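Threonine synthase (Brucella melitensis bv. 1, PDB 4F4F) probably catalyses the pyridoxal-phosphate-dependent conversion of O-phospho-L-homoserine and water to L-threonine and phosphate, the last step of threonine biosynthesis. Local coordinates at residues L276-N288 with I394-A407. Numbering follows the deposited sequence.
Sequences LPIEQLIIATNDN and IGVKVAREKASGTA
The backbone N of Ser404 gives an almost straight hydrogen bond to Gln280 OE1 (2.7 Å, N-H...O 175°), tilted out of the carbonyl plane. The same amide works in both directions: Gln280 NE2 donates to Lys402 O at 3.1 Å, with that acceptor nearly in the amide plane. One side chain thus ties up the chain on both sides of Ala403, where helix 390-402 has just ended. With CG anti to the carbonyl carbon (chi1 -69°) and the chain extended beyond it, Gln280 spans the gap to this turn. Beside it, Glu279 OE1 accepts a weak bond from Ala407 N (3.3 Å), while OE2 takes a 2.6 Å bond from a water.

Farther along the strand the contact becomes apolar. Ile282 lays CG2 against Val398 CG1 (3.7 Å) and CD1 against Lys402 CB, and Ala284 CB meets both Val398 CB and Ile394 CG2. The backbones come nearest at Gly395 CA and Ala284 CA, 5.5 Å apart. A helix of the C-terminal family region thus lies on a strand of the cofactor-binding region, whose Ile283 points away toward Phe262 of the pyridoxal-phosphate pocket. Segments 394-402 and 280-285 cross at 131°; strands 253-258 and 363-367 flank the strand, and Ile394, Lys397 and Arg400 touch helix 370-384.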
loop_
_atom_site.group_PDB
_atom_site.type_symbol
_atom_site.label_atom_id
_atom_site.label_comp_id
_atom_site.label_asym_id
_atom_site.label_seq_id
_atom_site.Cartn_x
_atom_site.Cartn_y
_atom_site.Cartn_z
ATOM N N LEU A 276 -4.401 19.951 1.039
ATOM C CA LEU A 276 -3.107 20.051 0.419
ATOM C C LEU A 276 -3.251 20.462 -1.048
ATOM O O LEU A 276 -3.929 19.781 -1.849
ATOM C CB LEU A 276 -2.338 18.736 0.563
ATOM C CG LEU A 276 -0.861 18.816 0.188
ATOM C CD1 LEU A 276 -0.078 19.746 1.150
ATOM C CD2 LEU A 276 -0.276 17.387 0.151
ATOM N N PRO A 277 -2.589 21.574 -1.441
ATOM C CA PRO A 277 -2.747 21.994 -2.828
ATOM C C PRO A 277 -2.055 21.061 -3.838
ATOM O O PRO A 277 -0.825 21.013 -3.906
ATOM C CB PRO A 277 -2.114 23.382 -2.836
ATOM C CG PRO A 277 -2.270 23.852 -1.429
ATOM C CD PRO A 277 -1.936 22.636 -0.637
ATOM N N ILE A 278 -2.852 20.332 -4.599
ATOM C CA ILE A 278 -2.333 19.336 -5.531
ATOM C C ILE A 278 -2.888 19.689 -6.884
ATOM O O ILE A 278 -4.078 20.056 -7.022
ATOM C CB ILE A 278 -2.700 17.892 -5.096
ATOM C CG1 ILE A 278 -1.849 17.478 -3.883
ATOM C CG2 ILE A 278 -2.486 16.870 -6.201
ATOM C CD1 ILE A 278 -2.220 16.136 -3.288
ATOM N N GLU A 279 -2.041 19.604 -7.887
ATOM C CA GLU A 279 -2.439 19.931 -9.246
ATOM C C GLU A 279 -2.884 18.623 -9.905
ATOM O O GLU A 279 -4.076 18.325 -9.934
ATOM C CB GLU A 279 -1.305 20.672 -9.965
ATOM C CG GLU A 279 -1.458 20.881 -11.475
ATOM C CD GLU A 279 -0.465 21.915 -12.043
ATOM O OE1 GLU A 279 0.472 21.612 -12.878
ATOM O OE2 GLU A 279 -0.642 23.067 -11.647
ATOM N N GLN A 280 -1.942 17.788 -10.336
ATOM C CA GLN A 280 -2.288 16.510 -10.945
ATOM C C GLN A 280 -2.006 15.355 -10.012
ATOM O O GLN A 280 -0.991 15.368 -9.272
ATOM C CB GLN A 280 -1.459 16.279 -12.189
ATOM C CG GLN A 280 -1.765 17.179 -13.386
ATOM C CD GLN A 280 -0.890 16.828 -14.591
ATOM O OE1 GLN A 280 0.272 17.230 -14.673
ATOM N NE2 GLN A 280 -1.444 16.074 -15.520
ATOM N N LEU A 281 -2.896 14.370 -10.056
ATOM C CA LEU A 281 -2.647 13.050 -9.522
ATOM C C LEU A 281 -2.639 12.114 -10.729
ATOM O O LEU A 281 -3.620 12.072 -11.489
ATOM C CB LEU A 281 -3.730 12.643 -8.512
ATOM C CG LEU A 281 -3.780 13.376 -7.175
ATOM C CD1 LEU A 281 -5.106 13.108 -6.468
ATOM C CD2 LEU A 281 -2.589 12.943 -6.305
ATOM N N ILE A 282 -1.529 11.424 -10.958
ATOM C CA ILE A 282 -1.372 10.646 -12.199
ATOM C C ILE A 282 -1.173 9.193 -11.819
ATOM O O ILE A 282 -0.269 8.846 -11.028
ATOM C CB ILE A 282 -0.190 11.170 -13.052
ATOM C CG1 ILE A 282 -0.372 12.664 -13.347
ATOM C CG2 ILE A 282 -0.083 10.369 -14.346
ATOM C CD1 ILE A 282 0.715 13.296 -14.227
ATOM N N ILE A 283 -2.035 8.345 -12.371
ATOM C CA ILE A 283 -1.996 6.914 -12.175
ATOM C C ILE A 283 -1.032 6.353 -13.196
ATOM O O ILE A 283 -1.213 6.583 -14.405
ATOM C CB ILE A 283 -3.408 6.282 -12.418
ATOM C CG1 ILE A 283 -4.497 6.923 -11.512
ATOM C CG2 ILE A 283 -3.334 4.766 -12.295
ATOM C CD1 ILE A 283 -5.935 6.827 -12.034
ATOM N N ALA A 284 -0.033 5.600 -12.756
ATOM C CA ALA A 284 0.910 4.978 -13.685
ATOM C C ALA A 284 0.760 3.451 -13.595
ATOM O O ALA A 284 0.881 2.871 -12.508
ATOM C CB ALA A 284 2.348 5.397 -13.363
ATOM N N THR A 285 0.490 2.812 -14.736
ATOM C CA THR A 285 0.194 1.398 -14.764
ATOM C C THR A 285 1.240 0.698 -15.639
ATOM O O THR A 285 1.910 1.329 -16.467
ATOM C CB THR A 285 -1.214 1.099 -15.360
ATOM O OG1 THR A 285 -1.143 1.103 -16.812
ATOM C CG2 THR A 285 -2.256 2.118 -14.835
ATOM N N ASN A 286 1.357 -0.605 -15.439
ATOM C CA ASN A 286 2.037 -1.470 -16.378
ATOM C C ASN A 286 1.061 -1.954 -17.466
ATOM O O ASN A 286 -0.022 -1.369 -17.620
ATOM C CB ASN A 286 2.862 -2.574 -15.656
ATOM C CG ASN A 286 2.028 -3.658 -14.968
ATOM O OD1 ASN A 286 0.916 -3.998 -15.380
ATOM N ND2 ASN A 286 2.613 -4.252 -13.924
ATOM N N ASP A 287 1.449 -2.972 -18.250
ATOM C CA ASP A 287 0.571 -3.546 -19.291
ATOM C C ASP A 287 -0.815 -3.972 -18.779
ATOM O O ASP A 287 -1.758 -4.071 -19.544
ATOM C CB ASP A 287 1.263 -4.759 -19.955
ATOM C CG ASP A 287 2.656 -4.420 -20.465
ATOM O OD1 ASP A 287 2.765 -3.898 -21.579
ATOM O OD2 ASP A 287 3.629 -4.598 -19.709
ATOM N N ASN A 288 -0.930 -4.228 -17.484
ATOM C CA ASN A 288 -2.237 -4.451 -16.864
ATOM C C ASN A 288 -2.846 -3.084 -16.573
ATOM O O ASN A 288 -2.664 -2.501 -15.504
ATOM C CB ASN A 288 -2.064 -5.277 -15.602
ATOM C CG ASN A 288 -1.467 -6.628 -15.900
ATOM O OD1 ASN A 288 -2.171 -7.529 -16.326
ATOM N ND2 ASN A 288 -0.162 -6.772 -15.697
ATOM N N ILE A 394 8.271 3.026 -14.133
ATOM C CA ILE A 394 6.931 3.237 -14.678
ATOM C C ILE A 394 6.411 4.602 -14.293
ATOM O O ILE A 394 5.969 5.366 -15.145
ATOM C CB ILE A 394 5.950 2.097 -14.299
ATOM C CG1 ILE A 394 6.409 0.824 -15.037
ATOM C CG2 ILE A 394 4.502 2.455 -14.688
ATOM C CD1 ILE A 394 5.658 -0.475 -14.733
ATOM N N GLY A 395 6.470 4.922 -13.011
ATOM C CA GLY A 395 6.142 6.258 -12.557
ATOM C C GLY A 395 6.822 7.389 -13.304
ATOM O O GLY A 395 6.166 8.374 -13.675
ATOM N N VAL A 396 8.129 7.290 -13.510
ATOM C CA VAL A 396 8.874 8.360 -14.213
ATOM C C VAL A 396 8.432 8.456 -15.674
ATOM O O VAL A 396 8.109 9.528 -16.165
ATOM C CB VAL A 396 10.405 8.190 -14.109
ATOM C CG1 VAL A 396 11.126 9.234 -14.944
ATOM C CG2 VAL A 396 10.875 8.261 -12.654
ATOM N N LYS A 397 8.359 7.331 -16.364
ATOM C CA LYS A 397 7.899 7.338 -17.752
ATOM C C LYS A 397 6.531 8.056 -17.905
ATOM O O LYS A 397 6.349 8.953 -18.762
ATOM C CB LYS A 397 7.803 5.897 -18.278
ATOM C CG LYS A 397 7.468 5.785 -19.751
ATOM C CD LYS A 397 5.997 5.782 -20.094
ATOM C CE LYS A 397 5.798 5.340 -21.545
ATOM N NZ LYS A 397 4.363 5.238 -21.916
ATOM N N VAL A 398 5.567 7.633 -17.100
ATOM C CA VAL A 398 4.201 8.154 -17.218
ATOM C C VAL A 398 4.138 9.624 -16.771
ATOM O O VAL A 398 3.424 10.441 -17.370
ATOM C CB VAL A 398 3.209 7.272 -16.416
ATOM C CG1 VAL A 398 1.812 7.903 -16.328
ATOM C CG2 VAL A 398 3.139 5.864 -16.993
ATOM N N ALA A 399 4.862 9.960 -15.692
ATOM C CA ALA A 399 4.947 11.349 -15.215
ATOM C C ALA A 399 5.390 12.247 -16.369
ATOM O O ALA A 399 4.804 13.278 -16.593
ATOM C CB ALA A 399 5.924 11.475 -14.065
ATOM N N ARG A 400 6.409 11.839 -17.119
ATOM C CA ARG A 400 6.945 12.680 -18.191
ATOM C C ARG A 400 6.002 12.774 -19.387
ATOM O O ARG A 400 5.966 13.783 -20.052
ATOM C CB ARG A 400 8.332 12.189 -18.623
ATOM C CG ARG A 400 9.347 12.321 -17.505
ATOM C CD ARG A 400 10.682 11.676 -17.827
ATOM N NE ARG A 400 11.671 11.967 -16.796
ATOM C CZ ARG A 400 12.966 11.639 -16.843
ATOM N NH1 ARG A 400 13.468 10.959 -17.852
ATOM N NH2 ARG A 400 13.781 11.987 -15.861
ATOM N N GLU A 401 5.245 11.719 -19.645
ATOM C CA GLU A 401 4.258 11.717 -20.711
ATOM C C GLU A 401 3.018 12.533 -20.365
ATOM O O GLU A 401 2.474 13.222 -21.209
ATOM C CB GLU A 401 3.828 10.269 -20.988
ATOM C CG GLU A 401 2.996 10.076 -22.259
ATOM C CD GLU A 401 2.553 8.633 -22.443
ATOM O OE1 GLU A 401 2.738 7.811 -21.530
ATOM O OE2 GLU A 401 2.024 8.310 -23.520
ATOM N N LYS A 402 2.560 12.426 -19.116
ATOM C CA LYS A 402 1.264 12.959 -18.741
ATOM C C LYS A 402 1.327 14.288 -18.030
ATOM O O LYS A 402 0.304 14.900 -17.859
ATOM C CB LYS A 402 0.535 11.975 -17.827
ATOM C CG LYS A 402 0.202 10.656 -18.479
ATOM C CD LYS A 402 -0.923 10.832 -19.474
ATOM C CE LYS A 402 -0.635 10.054 -20.721
ATOM N NZ LYS A 402 -1.840 10.008 -21.569
ATOM N N ALA A 403 2.495 14.739 -17.595
ATOM C CA ALA A 403 2.542 15.956 -16.786
ATOM C C ALA A 403 2.145 17.128 -17.645
ATOM O O ALA A 403 2.617 17.285 -18.764
ATOM C CB ALA A 403 3.909 16.194 -16.158
ATOM N N SER A 404 1.286 17.960 -17.091
ATOM C CA SER A 404 0.863 19.184 -17.742
ATOM C C SER A 404 0.849 20.280 -16.686
ATOM O O SER A 404 0.271 20.108 -15.621
ATOM C CB SER A 404 -0.524 18.988 -18.313
ATOM O OG SER A 404 -0.874 20.107 -19.063
ATOM N N GLY A 405 1.525 21.379 -16.959
ATOM C CA GLY A 405 1.472 22.506 -16.075
ATOM C C GLY A 405 2.835 22.864 -15.581
ATOM O O GLY A 405 3.858 22.294 -15.990
ATOM N N THR A 406 2.830 23.840 -14.693
ATOM C CA THR A 406 4.034 24.392 -14.163
ATOM C C THR A 406 4.349 23.787 -12.788
ATOM O O THR A 406 5.433 23.987 -12.274
ATOM C CB THR A 406 3.898 25.925 -14.062
ATOM O OG1 THR A 406 3.027 26.256 -12.983
ATOM C CG2 THR A 406 3.289 26.482 -15.371
ATOM N N ALA A 407 3.427 23.036 -12.198
ATOM C CA ALA A 407 3.702 22.446 -10.891
ATOM C C ALA A 407 4.921 21.524 -10.918
ATOM O O ALA A 407 5.133 20.811 -11.895
ATOM C CB ALA A 407 2.494 21.678 -10.375
HETATM O O HOH W 1 0.885 24.919 -10.647
#